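Long-range contact in protein-glutamine gamma-glutamyltransferase 2 (Pagrus major, PDB 1G0D), which probably catalyses the calcium-dependent cross-linking of proteins by joining peptide-bound glutamine to lysine or other primary amines: residues A[653-663]-A[675-683]. Residues are numbered along the deposited sequence; the frame is centred on the assembly and turned at random.
Sequences PMRTGVRKLLV and GVTTVVVHK
Val-681 carries the largest share of the contact, its isopropyl group packed against the bend of 653-657. With chi1 at 177°, Val-681 CG1 is set anti to the backbone N and 3.2 Å from Arg-655 O. Val-681 CG2 packs 3.8 Å from Pro-653 CB and also meets the aliphatic part of Arg-659; Leu-627 adds a further apolar neighbour. The carbonyl is gripped twice: Gly-657 N donates a nearly straight bond to Val-681 O (179° at the hydrogen), and Thr-656 OG1 donates to the same oxygen over 2.7 Å, from above the carbonyl plane. Segments 659-663 and 675-682 lie on strands 659-666 and 673-682, an antiparallel beta hairpin within the C-terminal Ig-like domain, flanked by strands 619-624 and 595-596. Leu-661 exchanges two backbone bonds with Thr-677, and its CB sits 3.5 Å from Thr-677 CG2, on the face where its side chain also reaches Ala-603. On the other face Lys-660 lies alongside Thr-678, its CE in close van der Waals contact (3.0 Å) with Thr-678 OG1. With an alanine here, Thr-678 OG1 would probably lose its aliphatic neighbour and be more open to solvent. Further along, Leu-662 CD1 packs 3.6 Å from Val-676 CG1.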
# COMPACT_ATOMS: atom_id res chain seq x y z
N PRO A 653 -10.95 -14.20 19.99
CA PRO A 653 -10.52 -14.34 18.60
C PRO A 653 -11.62 -14.91 17.68
O PRO A 653 -12.55 -15.57 18.13
CB PRO A 653 -9.28 -15.21 18.71
CG PRO A 653 -8.72 -14.87 20.05
CD PRO A 653 -9.92 -14.68 20.93
N MET A 654 -11.55 -14.59 16.40
CA MET A 654 -12.55 -15.05 15.48
C MET A 654 -12.08 -16.22 14.64
O MET A 654 -12.85 -17.11 14.32
CB MET A 654 -12.95 -13.90 14.58
CG MET A 654 -13.75 -12.87 15.30
SD MET A 654 -14.04 -11.41 14.31
CE MET A 654 -12.33 -10.72 14.08
N ARG A 655 -10.82 -16.21 14.26
CA ARG A 655 -10.27 -17.30 13.47
C ARG A 655 -8.98 -17.80 14.13
O ARG A 655 -8.32 -17.13 14.93
CB ARG A 655 -9.98 -16.84 12.02
CG ARG A 655 -11.21 -16.60 11.12
CD ARG A 655 -10.77 -16.14 9.72
NE ARG A 655 -10.48 -14.71 9.66
CZ ARG A 655 -9.56 -14.15 8.87
NH1 ARG A 655 -8.83 -14.90 8.07
NH2 ARG A 655 -9.38 -12.84 8.87
N THR A 656 -8.62 -19.01 13.78
CA THR A 656 -7.45 -19.61 14.36
C THR A 656 -6.25 -19.23 13.52
O THR A 656 -6.41 -18.69 12.43
CB THR A 656 -7.66 -21.12 14.44
OG1 THR A 656 -6.42 -21.73 14.80
CG2 THR A 656 -8.19 -21.69 13.12
N GLY A 657 -5.04 -19.45 14.03
CA GLY A 657 -3.85 -19.11 13.27
C GLY A 657 -2.85 -18.21 13.97
O GLY A 657 -3.06 -17.81 15.13
N VAL A 658 -1.73 -17.93 13.30
CA VAL A 658 -0.74 -17.02 13.85
C VAL A 658 -1.23 -15.61 13.46
O VAL A 658 -1.20 -15.23 12.29
CB VAL A 658 0.64 -17.28 13.25
CG1 VAL A 658 1.64 -16.29 13.84
CG2 VAL A 658 1.07 -18.70 13.53
N ARG A 659 -1.70 -14.85 14.44
CA ARG A 659 -2.25 -13.55 14.13
C ARG A 659 -1.48 -12.45 14.81
O ARG A 659 -0.70 -12.68 15.73
CB ARG A 659 -3.71 -13.55 14.54
CG ARG A 659 -4.39 -14.89 14.31
CD ARG A 659 -5.85 -14.72 13.96
NE ARG A 659 -6.28 -15.59 12.87
CZ ARG A 659 -6.15 -15.31 11.58
NH1 ARG A 659 -6.56 -16.16 10.66
NH2 ARG A 659 -5.60 -14.17 11.19
N LYS A 660 -1.69 -11.24 14.32
CA LYS A 660 -1.00 -10.06 14.83
C LYS A 660 -2.01 -9.01 15.37
O LYS A 660 -3.03 -8.69 14.70
CB LYS A 660 -0.12 -9.47 13.71
CG LYS A 660 0.88 -10.47 13.14
CD LYS A 660 2.30 -10.11 13.55
CE LYS A 660 3.25 -11.30 13.56
NZ LYS A 660 3.05 -12.09 12.32
N LEU A 661 -1.76 -8.51 16.58
CA LEU A 661 -2.65 -7.53 17.21
C LEU A 661 -1.96 -6.21 17.08
O LEU A 661 -0.79 -6.06 17.47
CB LEU A 661 -2.91 -7.86 18.67
CG LEU A 661 -3.87 -6.93 19.40
CD1 LEU A 661 -5.25 -6.96 18.77
CD2 LEU A 661 -3.91 -7.33 20.87
N LEU A 662 -2.70 -5.28 16.48
CA LEU A 662 -2.19 -3.93 16.20
C LEU A 662 -2.85 -2.86 17.08
O LEU A 662 -4.04 -2.90 17.38
CB LEU A 662 -2.42 -3.57 14.72
CG LEU A 662 -1.57 -4.21 13.63
CD1 LEU A 662 -1.63 -5.73 13.68
CD2 LEU A 662 -2.12 -3.77 12.32
N VAL A 663 -2.04 -1.90 17.53
CA VAL A 663 -2.54 -0.84 18.37
C VAL A 663 -1.93 0.53 18.06
O VAL A 663 -0.72 0.69 17.81
CB VAL A 663 -2.32 -1.20 19.86
CG1 VAL A 663 -2.89 -0.12 20.74
CG2 VAL A 663 -2.98 -2.51 20.18
N GLY A 675 2.13 -0.08 18.35
CA GLY A 675 2.52 -1.34 18.95
C GLY A 675 1.86 -2.50 18.20
O GLY A 675 0.78 -2.29 17.60
N VAL A 676 2.52 -3.67 18.20
CA VAL A 676 2.07 -4.94 17.57
C VAL A 676 2.58 -6.10 18.40
O VAL A 676 3.68 -6.06 18.96
CB VAL A 676 2.68 -5.32 16.18
CG1 VAL A 676 1.59 -5.66 15.23
CG2 VAL A 676 3.59 -4.26 15.67
N THR A 677 1.80 -7.16 18.43
CA THR A 677 2.22 -8.32 19.16
C THR A 677 1.71 -9.44 18.31
O THR A 677 0.76 -9.24 17.55
CB THR A 677 1.56 -8.36 20.54
OG1 THR A 677 2.21 -9.34 21.36
CG2 THR A 677 0.05 -8.69 20.41
N THR A 678 2.36 -10.60 18.43
CA THR A 678 2.00 -11.84 17.74
C THR A 678 1.27 -12.73 18.75
O THR A 678 1.76 -12.97 19.86
CB THR A 678 3.23 -12.65 17.25
OG1 THR A 678 4.03 -11.87 16.36
CG2 THR A 678 2.78 -13.85 16.48
N VAL A 679 0.10 -13.19 18.37
CA VAL A 679 -0.69 -14.07 19.21
C VAL A 679 -1.10 -15.31 18.39
O VAL A 679 -1.81 -15.17 17.39
CB VAL A 679 -1.98 -13.32 19.73
CG1 VAL A 679 -2.74 -14.23 20.67
CG2 VAL A 679 -1.59 -12.05 20.47
N VAL A 680 -0.65 -16.51 18.80
CA VAL A 680 -1.04 -17.74 18.10
C VAL A 680 -2.42 -18.25 18.60
O VAL A 680 -2.56 -18.67 19.75
CB VAL A 680 0.03 -18.83 18.30
CG1 VAL A 680 -0.27 -20.02 17.42
CG2 VAL A 680 1.38 -18.30 17.93
N VAL A 681 -3.43 -18.17 17.73
CA VAL A 681 -4.78 -18.60 18.10
C VAL A 681 -4.97 -20.10 17.82
O VAL A 681 -4.82 -20.59 16.69
CB VAL A 681 -5.85 -17.76 17.37
CG1 VAL A 681 -7.24 -18.25 17.70
CG2 VAL A 681 -5.73 -16.30 17.77
N HIS A 682 -5.30 -20.83 18.87
CA HIS A 682 -5.47 -22.26 18.79
C HIS A 682 -6.89 -22.71 18.72
O HIS A 682 -7.86 -21.96 18.83
CB HIS A 682 -4.91 -22.97 20.03
CG HIS A 682 -3.45 -22.77 20.25
ND1 HIS A 682 -2.48 -23.47 19.56
CD2 HIS A 682 -2.79 -21.93 21.09
CE1 HIS A 682 -1.28 -23.07 19.96
NE2 HIS A 682 -1.44 -22.14 20.89
N LYS A 683 -6.93 -24.02 18.58
CA LYS A 683 -8.07 -24.86 18.58
C LYS A 683 -8.36 -25.73 17.42
O LYS A 683 -9.16 -25.42 16.54
CB LYS A 683 -9.30 -24.15 19.02
CG LYS A 683 -9.60 -24.62 20.40
CD LYS A 683 -10.65 -25.67 20.37
CE LYS A 683 -11.94 -25.06 19.88
NZ LYS A 683 -12.52 -25.96 18.87